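Local structure of DNA mismatch repair protein MutS (Thermus aquaticus, 1EWQ) at residues 328-333 with 352-357; 371-376 with 517-522; 278-283 with 321-326. The protein recognises mismatched base pairs in DNA, probably as the first step of mismatch repair, and has a weak ATPase activity. All coordinates share one frame; numbering follows the deposited sequence.

In the fold
All three contacts lie in the mainly helical domain III and follow one another along the chain, without nesting or crossing. Interaction 3 comes first, closing a loop of 37 residues by bringing the approach to helix 282-293 against the last turns of helix 316-326. Interaction 1 then closes one of 18, setting the turn into helix 332-340 on the flank of helix 346-366. Interaction 2 closes much the longest, of 140, seating the link between helices 346-366 and 376-385 on helix 514-540. Between interactions 1 and 2, Leu356 meets Leu375, Leu352 meets Leu517 and Leu332 meets Ala521; between 1 and 3, Asp331 meets Ala282 and Pro283.

Interaction 1: residues 328-333 with 352-357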
loop_
_atom_site.group_PDB
_atom_site.type_symbol
_atom_site.label_atom_id
_atom_site.label_comp_id
_atom_site.label_asym_id
_atom_site.label_seq_id
_atom_site.Cartn_x
_atom_site.Cartn_y
_atom_site.Cartn_z
ATOM N N ARG C 328 -12.379 -28.533 -11.888
ATOM C CA ARG C 328 -13.489 -28.497 -10.944
ATOM C C ARG C 328 -13.177 -29.185 -9.620
ATOM O O ARG C 328 -14.065 -29.337 -8.787
ATOM C CB ARG C 328 -14.740 -29.143 -11.559
ATOM C CG ARG C 328 -15.374 -28.365 -12.719
ATOM C CD ARG C 328 -16.531 -29.145 -13.342
ATOM N NE ARG C 328 -17.703 -29.262 -12.466
ATOM C CZ ARG C 328 -18.687 -28.364 -12.395
ATOM N NH1 ARG C 328 -18.652 -27.269 -13.153
ATOM N NH2 ARG C 328 -19.709 -28.553 -11.564
ATOM N N LEU C 329 -11.925 -29.585 -9.410
ATOM C CA LEU C 329 -11.570 -30.281 -8.172
ATOM C C LEU C 329 -11.256 -29.357 -6.990
ATOM O O LEU C 329 -10.340 -28.537 -7.046
ATOM C CB LEU C 329 -10.375 -31.207 -8.412
ATOM C CG LEU C 329 -10.203 -32.319 -7.383
ATOM C CD1 LEU C 329 -11.298 -33.347 -7.593
ATOM C CD2 LEU C 329 -8.832 -32.966 -7.513
ATOM N N ALA C 330 -12.019 -29.488 -5.913
ATOM C CA ALA C 330 -11.768 -28.671 -4.732
ATOM C C ALA C 330 -10.470 -29.161 -4.065
ATOM O O ALA C 330 -9.891 -30.165 -4.487
ATOM C CB ALA C 330 -12.942 -28.778 -3.763
ATOM N N ASP C 331 -10.017 -28.437 -3.044
ATOM C CA ASP C 331 -8.802 -28.767 -2.285
ATOM C C ASP C 331 -9.170 -29.851 -1.253
ATOM O O ASP C 331 -9.575 -29.537 -0.129
ATOM C CB ASP C 331 -8.309 -27.501 -1.560
ATOM C CG ASP C 331 -6.985 -27.706 -0.824
ATOM O OD1 ASP C 331 -6.670 -28.855 -0.441
ATOM O OD2 ASP C 331 -6.271 -26.700 -0.616
ATOM N N LEU C 332 -9.029 -31.118 -1.631
ATOM C CA LEU C 332 -9.386 -32.218 -0.744
ATOM C C LEU C 332 -8.484 -32.411 0.472
ATOM O O LEU C 332 -8.884 -33.044 1.459
ATOM C CB LEU C 332 -9.474 -33.517 -1.545
ATOM C CG LEU C 332 -10.802 -33.743 -2.284
ATOM C CD1 LEU C 332 -11.197 -32.492 -3.050
ATOM C CD2 LEU C 332 -10.673 -34.946 -3.207
ATOM N N GLU C 333 -7.273 -31.873 0.401
ATOM C CA GLU C 333 -6.341 -31.971 1.506
ATOM C C GLU C 333 -6.787 -31.028 2.634
ATOM O O GLU C 333 -6.850 -31.432 3.802
ATOM C CB GLU C 333 -4.925 -31.637 1.028
ATOM C CG GLU C 333 -3.908 -31.482 2.143
ATOM C CD GLU C 333 -2.479 -31.399 1.624
ATOM O OE1 GLU C 333 -2.251 -30.746 0.580
ATOM O OE2 GLU C 333 -1.584 -31.976 2.271
ATOM N N LEU C 352 -17.190 -31.205 -1.610
ATOM C CA LEU C 352 -16.698 -32.570 -1.495
ATOM C C LEU C 352 -17.441 -33.493 -2.462
ATOM O O LEU C 352 -16.819 -34.245 -3.208
ATOM C CB LEU C 352 -16.851 -33.088 -0.057
ATOM C CG LEU C 352 -16.498 -34.568 0.167
ATOM C CD1 LEU C 352 -15.107 -34.880 -0.391
ATOM C CD2 LEU C 352 -16.563 -34.892 1.650
ATOM N N ARG C 353 -18.770 -33.433 -2.445
ATOM C CA ARG C 353 -19.585 -34.254 -3.338
ATOM C C ARG C 353 -19.233 -33.972 -4.798
ATOM O O ARG C 353 -19.082 -34.896 -5.591
ATOM C CB ARG C 353 -21.077 -33.977 -3.118
ATOM C CG ARG C 353 -21.987 -34.707 -4.096
ATOM C CD ARG C 353 -23.425 -34.253 -3.947
ATOM N NE ARG C 353 -23.551 -32.831 -4.240
ATOM C CZ ARG C 353 -24.634 -32.107 -3.982
ATOM N NH1 ARG C 353 -25.698 -32.671 -3.421
ATOM N NH2 ARG C 353 -24.654 -30.815 -4.282
ATOM N N ARG C 354 -19.118 -32.697 -5.153
ATOM C CA ARG C 354 -18.770 -32.333 -6.521
ATOM C C ARG C 354 -17.456 -33.002 -6.918
ATOM O O ARG C 354 -17.345 -33.595 -7.994
ATOM C CB ARG C 354 -18.640 -30.809 -6.668
ATOM C CG ARG C 354 -17.959 -30.397 -7.980
ATOM C CD ARG C 354 -18.004 -28.898 -8.285
ATOM N NE ARG C 354 -17.459 -28.023 -7.244
ATOM C CZ ARG C 354 -16.307 -28.208 -6.603
ATOM N NH1 ARG C 354 -15.547 -29.261 -6.872
ATOM N NH2 ARG C 354 -15.892 -27.312 -5.712
ATOM N N SER C 355 -16.470 -32.915 -6.031
ATOM C CA SER C 355 -15.157 -33.504 -6.280
ATOM C C SER C 355 -15.205 -35.026 -6.390
ATOM O O SER C 355 -14.518 -35.618 -7.224
ATOM C CB SER C 355 -14.186 -33.106 -5.168
ATOM O OG SER C 355 -14.034 -31.704 -5.124
ATOM N N LEU C 356 -16.009 -35.660 -5.548
ATOM C CA LEU C 356 -16.114 -37.110 -5.576
ATOM C C LEU C 356 -16.835 -37.617 -6.826
ATOM O O LEU C 356 -16.725 -38.792 -7.177
ATOM C CB LEU C 356 -16.817 -37.617 -4.315
ATOM C CG LEU C 356 -16.076 -37.354 -2.999
ATOM C CD1 LEU C 356 -16.818 -38.022 -1.861
ATOM C CD2 LEU C 356 -14.644 -37.875 -3.081
ATOM N N GLN C 357 -17.575 -36.734 -7.493
ATOM C CA GLN C 357 -18.279 -37.104 -8.720
ATOM C C GLN C 357 -17.302 -37.007 -9.891
ATOM O O GLN C 357 -17.490 -37.625 -10.934
ATOM C CB GLN C 357 -19.479 -36.176 -8.949
ATOM C CG GLN C 357 -20.534 -36.275 -7.850
ATOM C CD GLN C 357 -21.711 -35.333 -8.050
ATOM O OE1 GLN C 357 -21.536 -34.128 -8.239
ATOM N NE2 GLN C 357 -22.920 -35.882 -7.988
#
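Ser355, on helix 346-366, presents its hydroxyl to the backbone of Ala330, in the turn that leads into the preceding helix, 332-340. Ala330 N donates to Ser355 OG over 3.1 Å, with an N-H...O angle of 157°. With OG beside its own backbone N (chi1 -61°), the serine can also turn back to Ala351 O one helical turn earlier, and one small hydroxyl serves both a loop amide and a helix carbonyl. Leu329 CD1 packs on Ser355 CB at 3.8 Å, and Leu332 CD1 lies against both CB and OG, 3.6 Å from Ser355 OG. A serine suits the spot because it is small enough for the loop to come close, yet polar enough to satisfy it.

Its neighbour Arg354 sends its chain out with CG anti to the backbone N and bends at its third torsion, which lays NH2 3.8 Å from Ala330 CB. The amide of Ala330 lies at the edge of this guanidinium. Arg328 brings NH2 to 3.7 Å from Arg354 CD, touching that aliphatic carbon rather than the charged end; the two guanidinium planes are nearly perpendicular (88°) and do not stack.

Beyond the contact, Asp331 takes the N-cap position of helix 332-340, its OD1 accepting from Arg334 N and, weakly, from Glu333 N. Serine-anchored loop and capped helix start together make a tight helix-to-helix connection of the all-helical part of MutS domain III.

Interaction 2: residues 371-376 with 517-522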
loop_
_atom_site.group_PDB
_atom_site.type_symbol
_atom_site.label_atom_id
_atom_site.label_comp_id
_atom_site.label_asym_id
_atom_site.label_seq_id
_atom_site.Cartn_x
_atom_site.Cartn_y
_atom_site.Cartn_z
ATOM N N GLY C 371 -4.143 -45.659 -8.533
ATOM C CA GLY C 371 -4.363 -45.973 -7.133
ATOM C C GLY C 371 -5.406 -45.083 -6.488
ATOM O O GLY C 371 -5.578 -45.098 -5.272
ATOM N N LEU C 372 -6.101 -44.298 -7.303
ATOM C CA LEU C 372 -7.134 -43.411 -6.791
ATOM C C LEU C 372 -8.165 -44.209 -6.016
ATOM O O LEU C 372 -8.680 -45.218 -6.499
ATOM C CB LEU C 372 -7.817 -42.660 -7.933
ATOM C CG LEU C 372 -7.103 -41.409 -8.445
ATOM C CD1 LEU C 372 -7.839 -40.866 -9.666
ATOM C CD2 LEU C 372 -7.047 -40.353 -7.346
ATOM N N PRO C 373 -8.465 -43.775 -4.788
ATOM C CA PRO C 373 -9.438 -44.421 -3.900
ATOM C C PRO C 373 -10.852 -44.407 -4.468
ATOM O O PRO C 373 -11.239 -43.466 -5.159
ATOM C CB PRO C 373 -9.354 -43.583 -2.627
ATOM C CG PRO C 373 -7.947 -43.057 -2.654
ATOM C CD PRO C 373 -7.766 -42.679 -4.096
ATOM N N ASP C 374 -11.613 -45.460 -4.191
ATOM C CA ASP C 374 -13.001 -45.517 -4.635
ATOM C C ASP C 374 -13.813 -44.983 -3.464
ATOM O O ASP C 374 -13.837 -45.583 -2.390
ATOM C CB ASP C 374 -13.449 -46.946 -4.949
ATOM C CG ASP C 374 -14.916 -47.019 -5.383
ATOM O OD1 ASP C 374 -15.414 -48.140 -5.626
ATOM O OD2 ASP C 374 -15.578 -45.959 -5.486
ATOM N N LEU C 375 -14.462 -43.848 -3.675
ATOM C CA LEU C 375 -15.258 -43.221 -2.637
ATOM C C LEU C 375 -16.705 -43.059 -3.082
ATOM O O LEU C 375 -17.438 -42.225 -2.549
ATOM C CB LEU C 375 -14.657 -41.858 -2.293
ATOM C CG LEU C 375 -13.303 -41.922 -1.583
ATOM C CD1 LEU C 375 -12.628 -40.567 -1.585
ATOM C CD2 LEU C 375 -13.522 -42.419 -0.173
ATOM N N SER C 376 -17.121 -43.858 -4.061
ATOM C CA SER C 376 -18.488 -43.759 -4.556
ATOM C C SER C 376 -19.504 -43.925 -3.428
ATOM O O SER C 376 -20.539 -43.269 -3.430
ATOM C CB SER C 376 -18.743 -44.777 -5.678
ATOM O OG SER C 376 -18.428 -46.092 -5.279
ATOM N N LEU C 517 -9.438 -39.224 1.477
ATOM C CA LEU C 517 -9.489 -37.919 0.843
ATOM C C LEU C 517 -8.074 -37.379 0.667
ATOM O O LEU C 517 -7.724 -36.928 -0.406
ATOM C CB LEU C 517 -10.320 -36.952 1.683
ATOM C CG LEU C 517 -11.795 -36.804 1.304
ATOM C CD1 LEU C 517 -12.433 -38.155 1.148
ATOM C CD2 LEU C 517 -12.513 -35.977 2.374
ATOM N N ARG C 518 -7.267 -37.425 1.723
ATOM C CA ARG C 518 -5.890 -36.945 1.637
ATOM C C ARG C 518 -5.138 -37.690 0.531
ATOM O O ARG C 518 -4.479 -37.086 -0.312
ATOM C CB ARG C 518 -5.164 -37.155 2.965
ATOM C CG ARG C 518 -5.653 -36.270 4.100
ATOM C CD ARG C 518 -4.837 -36.486 5.388
ATOM N NE ARG C 518 -5.211 -35.519 6.412
ATOM C CZ ARG C 518 -4.814 -34.251 6.413
ATOM N NH1 ARG C 518 -4.015 -33.790 5.448
ATOM N NH2 ARG C 518 -5.235 -33.430 7.370
ATOM N N GLU C 519 -5.250 -39.011 0.560
ATOM C CA GLU C 519 -4.616 -39.901 -0.405
ATOM C C GLU C 519 -5.008 -39.550 -1.841
ATOM O O GLU C 519 -4.149 -39.457 -2.719
ATOM C CB GLU C 519 -5.011 -41.343 -0.057
ATOM C CG GLU C 519 -4.803 -42.376 -1.135
ATOM C CD GLU C 519 -5.006 -43.794 -0.608
ATOM O OE1 GLU C 519 -5.942 -44.015 0.209
ATOM O OE2 GLU C 519 -4.229 -44.690 -1.016
ATOM N N ALA C 520 -6.304 -39.350 -2.077
ATOM C CA ALA C 520 -6.780 -38.986 -3.407
ATOM C C ALA C 520 -6.194 -37.616 -3.757
ATOM O O ALA C 520 -5.868 -37.333 -4.910
ATOM C CB ALA C 520 -8.298 -38.921 -3.419
ATOM N N ALA C 521 -6.058 -36.770 -2.744
ATOM C CA ALA C 521 -5.509 -35.438 -2.939
ATOM C C ALA C 521 -4.030 -35.465 -3.324
ATOM O O ALA C 521 -3.602 -34.673 -4.167
ATOM C CB ALA C 521 -5.709 -34.594 -1.675
ATOM N N ARG C 522 -3.249 -36.362 -2.719
ATOM C CA ARG C 522 -1.814 -36.448 -3.037
ATOM C C ARG C 522 -1.593 -36.904 -4.475
ATOM O O ARG C 522 -0.806 -36.312 -5.213
ATOM C CB ARG C 522 -1.079 -37.428 -2.111
ATOM C CG ARG C 522 -1.331 -37.206 -0.650
ATOM C CD ARG C 522 -0.385 -38.030 0.230
ATOM N NE ARG C 522 -0.816 -37.973 1.630
ATOM C CZ ARG C 522 -1.549 -38.909 2.223
ATOM N NH1 ARG C 522 -1.927 -39.984 1.548
ATOM N NH2 ARG C 522 -1.916 -38.762 3.487
HETATM O O HOH W 1 -3.531 -45.535 -3.202
#
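The connection between helices 346-366 and 376-385 rests on helix 514-540 through Pro373 and two flanking leucines, a contact of an interhelical loop with a helix face in the helical part of domain III. Pro373 is central: its ring crosses the stem of Glu519, with CG 3.6 Å from Glu519 CG, while its CD sits 3.9 Å from Ala520 CB. A small alanine lets the rigid proline ring come down close to the helix. Glu519 has CG anti to its backbone N (chi1 163°) and an extended chain, which carries CG and the carboxylate across Pro373 CG, with Glu519 OE1 also 3.6 Å from that atom and OE2 turned to a water. This water donates both to Glu519 OE2 and to Gly371 O, the latter at 2.9 Å; the short modelled distance to the carboxylate is doubtful.

On the buried side, Leu375 points at the helix and brings CD1 to 3.7 Å from Leu517 CD1. Leu517 starts away from the loop but its tip turns back, and Leu356 also packs on Leu375. Leu372 reaches Ala520 more loosely, CD2 lying 4.4 Å from CB, and its other neighbours include Leu359 and Leu524.

The loop has its own internal order. Gly371 adopts backbone angles at which a CB would press on the preceding carbonyl. Asp374 OD2 accepts from both Ser376 N, at 3.0 Å, and Ser376 OG, the two donors arriving over the same face of the carboxylate. This Asx turn, a familiar way of starting a helix, ends the link from helix 346-366 and opens helix 376-385 in the helical part of MutS domain III.

Interaction 3: residues 278-283 with 321-326; sequences ETRTAP and GVRRLL
Arg323, near the C-terminal end of helix 316-326, reaches the backbone of Glu278 in the loop that leads to the capped start of helix 282-293, a helix-end-to-loop contact in the helical domain III. The close-packed part is built on this buried arginine. Its NH1 donates to Glu278 O over 2.9 Å at an N-H...O angle of 164°, and the carbonyl oxygen lies in the plane of the guanidinium, at its edge. NH2 adds only a weak, more bent bond to the same oxygen. A salt bridge from NE to Glu535 on helix 514-540 probably fixes the group's rotation and balances the buried charge. The carboxylate of Glu278 is nearby but well out of the guanidinium plane, and pairs instead with Arg539.

The looser, more solvent-accessible side belongs to Arg280. Its chain bends at the second torsion (chi2 -63°), folding NE over the face of the Arg323 guanidinium, with the two planes 53° apart. The like-charged NH2 atoms are 3.3 Å apart, a closeness that Glu535 and the carbonyl oxygens may partly offset. Arg280 NH1 makes a weak bond to Arg323 O, where a positive group probably gains from the helix's C-terminal dipole. With an alanine here, the face of Arg323 would probably lose its cover and Arg323 O the weak donor from this loop, opening a gap beside Arg323 on the partly exposed side.

Aliphatic contacts continue inward, where an apolar leucine suits the buried side and Arg280 CB lies 3.7 Å from Leu326 CB. Threonine suits the N-cap of helix 282-293, having both a hydroxyl and a methyl: Thr281 OG1 bonds to Gly284 N and to Asp528, while CG2 rests 3.8 Å from Leu326 O.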
loop_
_atom_site.group_PDB
_atom_site.type_symbol
_atom_site.label_atom_id
_atom_site.label_comp_id
_atom_site.label_asym_id
_atom_site.label_seq_id
_atom_site.Cartn_x
_atom_site.Cartn_y
_atom_site.Cartn_z
ATOM N N GLU C 278 0.791 -23.705 -14.220
ATOM C CA GLU C 278 -0.476 -23.770 -14.941
ATOM C C GLU C 278 -1.282 -24.866 -14.254
ATOM O O GLU C 278 -2.146 -25.519 -14.857
ATOM C CB GLU C 278 -0.252 -24.130 -16.407
ATOM C CG GLU C 278 0.709 -23.210 -17.113
ATOM C CD GLU C 278 0.520 -23.226 -18.618
ATOM O OE1 GLU C 278 -0.102 -24.189 -19.131
ATOM O OE2 GLU C 278 0.998 -22.280 -19.290
ATOM N N THR C 279 -0.968 -25.062 -12.978
ATOM C CA THR C 279 -1.621 -26.062 -12.157
ATOM C C THR C 279 -3.122 -25.786 -12.031
ATOM O O THR C 279 -3.551 -24.645 -12.032
ATOM C CB THR C 279 -0.964 -26.101 -10.758
ATOM O OG1 THR C 279 -1.458 -27.225 -10.030
ATOM C CG2 THR C 279 -1.273 -24.848 -9.982
ATOM N N ARG C 280 -3.918 -26.841 -11.929
ATOM C CA ARG C 280 -5.365 -26.686 -11.823
ATOM C C ARG C 280 -5.916 -26.717 -10.393
ATOM O O ARG C 280 -6.965 -26.139 -10.125
ATOM C CB ARG C 280 -6.053 -27.749 -12.683
ATOM C CG ARG C 280 -5.970 -27.443 -14.181
ATOM C CD ARG C 280 -6.708 -26.143 -14.469
ATOM N NE ARG C 280 -6.430 -25.561 -15.780
ATOM C CZ ARG C 280 -7.092 -25.855 -16.895
ATOM N NH1 ARG C 280 -8.087 -26.740 -16.875
ATOM N NH2 ARG C 280 -6.770 -25.246 -18.028
ATOM N N THR C 281 -5.201 -27.359 -9.475
ATOM C CA THR C 281 -5.652 -27.445 -8.089
ATOM C C THR C 281 -4.673 -26.802 -7.096
ATOM O O THR C 281 -3.498 -26.610 -7.403
ATOM C CB THR C 281 -5.832 -28.895 -7.675
ATOM O OG1 THR C 281 -4.554 -29.538 -7.679
ATOM C CG2 THR C 281 -6.753 -29.617 -8.644
ATOM N N ALA C 282 -5.157 -26.485 -5.898
ATOM C CA ALA C 282 -4.295 -25.873 -4.896
ATOM C C ALA C 282 -3.215 -26.868 -4.453
ATOM O O ALA C 282 -2.049 -26.504 -4.359
ATOM C CB ALA C 282 -5.121 -25.391 -3.698
ATOM N N PRO C 283 -3.593 -28.132 -4.176
ATOM C CA PRO C 283 -2.603 -29.135 -3.754
ATOM C C PRO C 283 -1.483 -29.251 -4.797
ATOM O O PRO C 283 -0.319 -29.477 -4.465
ATOM C CB PRO C 283 -3.426 -30.416 -3.650
ATOM C CG PRO C 283 -4.796 -29.910 -3.241
ATOM C CD PRO C 283 -4.966 -28.680 -4.116
ATOM N N GLY C 321 -7.843 -33.578 -21.141
ATOM C CA GLY C 321 -8.988 -34.170 -20.477
ATOM C C GLY C 321 -8.826 -34.126 -18.969
ATOM O O GLY C 321 -9.738 -33.717 -18.242
ATOM N N VAL C 322 -7.660 -34.551 -18.498
ATOM C CA VAL C 322 -7.377 -34.551 -17.066
ATOM C C VAL C 322 -7.461 -33.127 -16.512
ATOM O O VAL C 322 -8.088 -32.897 -15.473
ATOM C CB VAL C 322 -5.978 -35.159 -16.786
ATOM C CG1 VAL C 322 -5.532 -34.849 -15.369
ATOM C CG2 VAL C 322 -6.033 -36.662 -16.991
ATOM N N ARG C 323 -6.850 -32.178 -17.221
ATOM C CA ARG C 323 -6.854 -30.775 -16.814
ATOM C C ARG C 323 -8.278 -30.198 -16.776
ATOM O O ARG C 323 -8.608 -29.384 -15.911
ATOM C CB ARG C 323 -5.946 -29.953 -17.755
ATOM C CG ARG C 323 -4.442 -30.228 -17.563
ATOM C CD ARG C 323 -3.553 -29.568 -18.626
ATOM N NE ARG C 323 -3.724 -28.117 -18.686
ATOM C CZ ARG C 323 -3.383 -27.273 -17.715
ATOM N NH1 ARG C 323 -2.839 -27.732 -16.592
ATOM N NH2 ARG C 323 -3.603 -25.969 -17.855
ATOM N N ARG C 324 -9.120 -30.630 -17.711
ATOM C CA ARG C 324 -10.507 -30.178 -17.766
ATOM C C ARG C 324 -11.199 -30.632 -16.484
ATOM O O ARG C 324 -11.873 -29.849 -15.812
ATOM C CB ARG C 324 -11.230 -30.816 -18.966
ATOM C CG ARG C 324 -11.952 -29.844 -19.884
ATOM C CD ARG C 324 -12.979 -30.572 -20.763
ATOM N NE ARG C 324 -12.381 -31.681 -21.500
ATOM C CZ ARG C 324 -11.460 -31.544 -22.453
ATOM N NH1 ARG C 324 -11.025 -30.338 -22.802
ATOM N NH2 ARG C 324 -10.949 -32.622 -23.038
ATOM N N LEU C 325 -11.022 -31.909 -16.149
ATOM C CA LEU C 325 -11.647 -32.476 -14.956
ATOM C C LEU C 325 -11.103 -31.877 -13.661
ATOM O O LEU C 325 -11.881 -31.558 -12.758
ATOM C CB LEU C 325 -11.498 -34.007 -14.950
ATOM C CG LEU C 325 -12.357 -34.709 -16.021
ATOM C CD1 LEU C 325 -11.926 -36.155 -16.195
ATOM C CD2 LEU C 325 -13.839 -34.620 -15.630
ATOM N N LEU C 326 -9.782 -31.714 -13.579
ATOM C CA LEU C 326 -9.154 -31.146 -12.385
ATOM C C LEU C 326 -9.648 -29.733 -12.092
ATOM O O LEU C 326 -9.758 -29.334 -10.939
ATOM C CB LEU C 326 -7.636 -31.116 -12.543
ATOM C CG LEU C 326 -6.930 -32.465 -12.544
ATOM C CD1 LEU C 326 -5.429 -32.246 -12.741
ATOM C CD2 LEU C 326 -7.221 -33.196 -11.229
#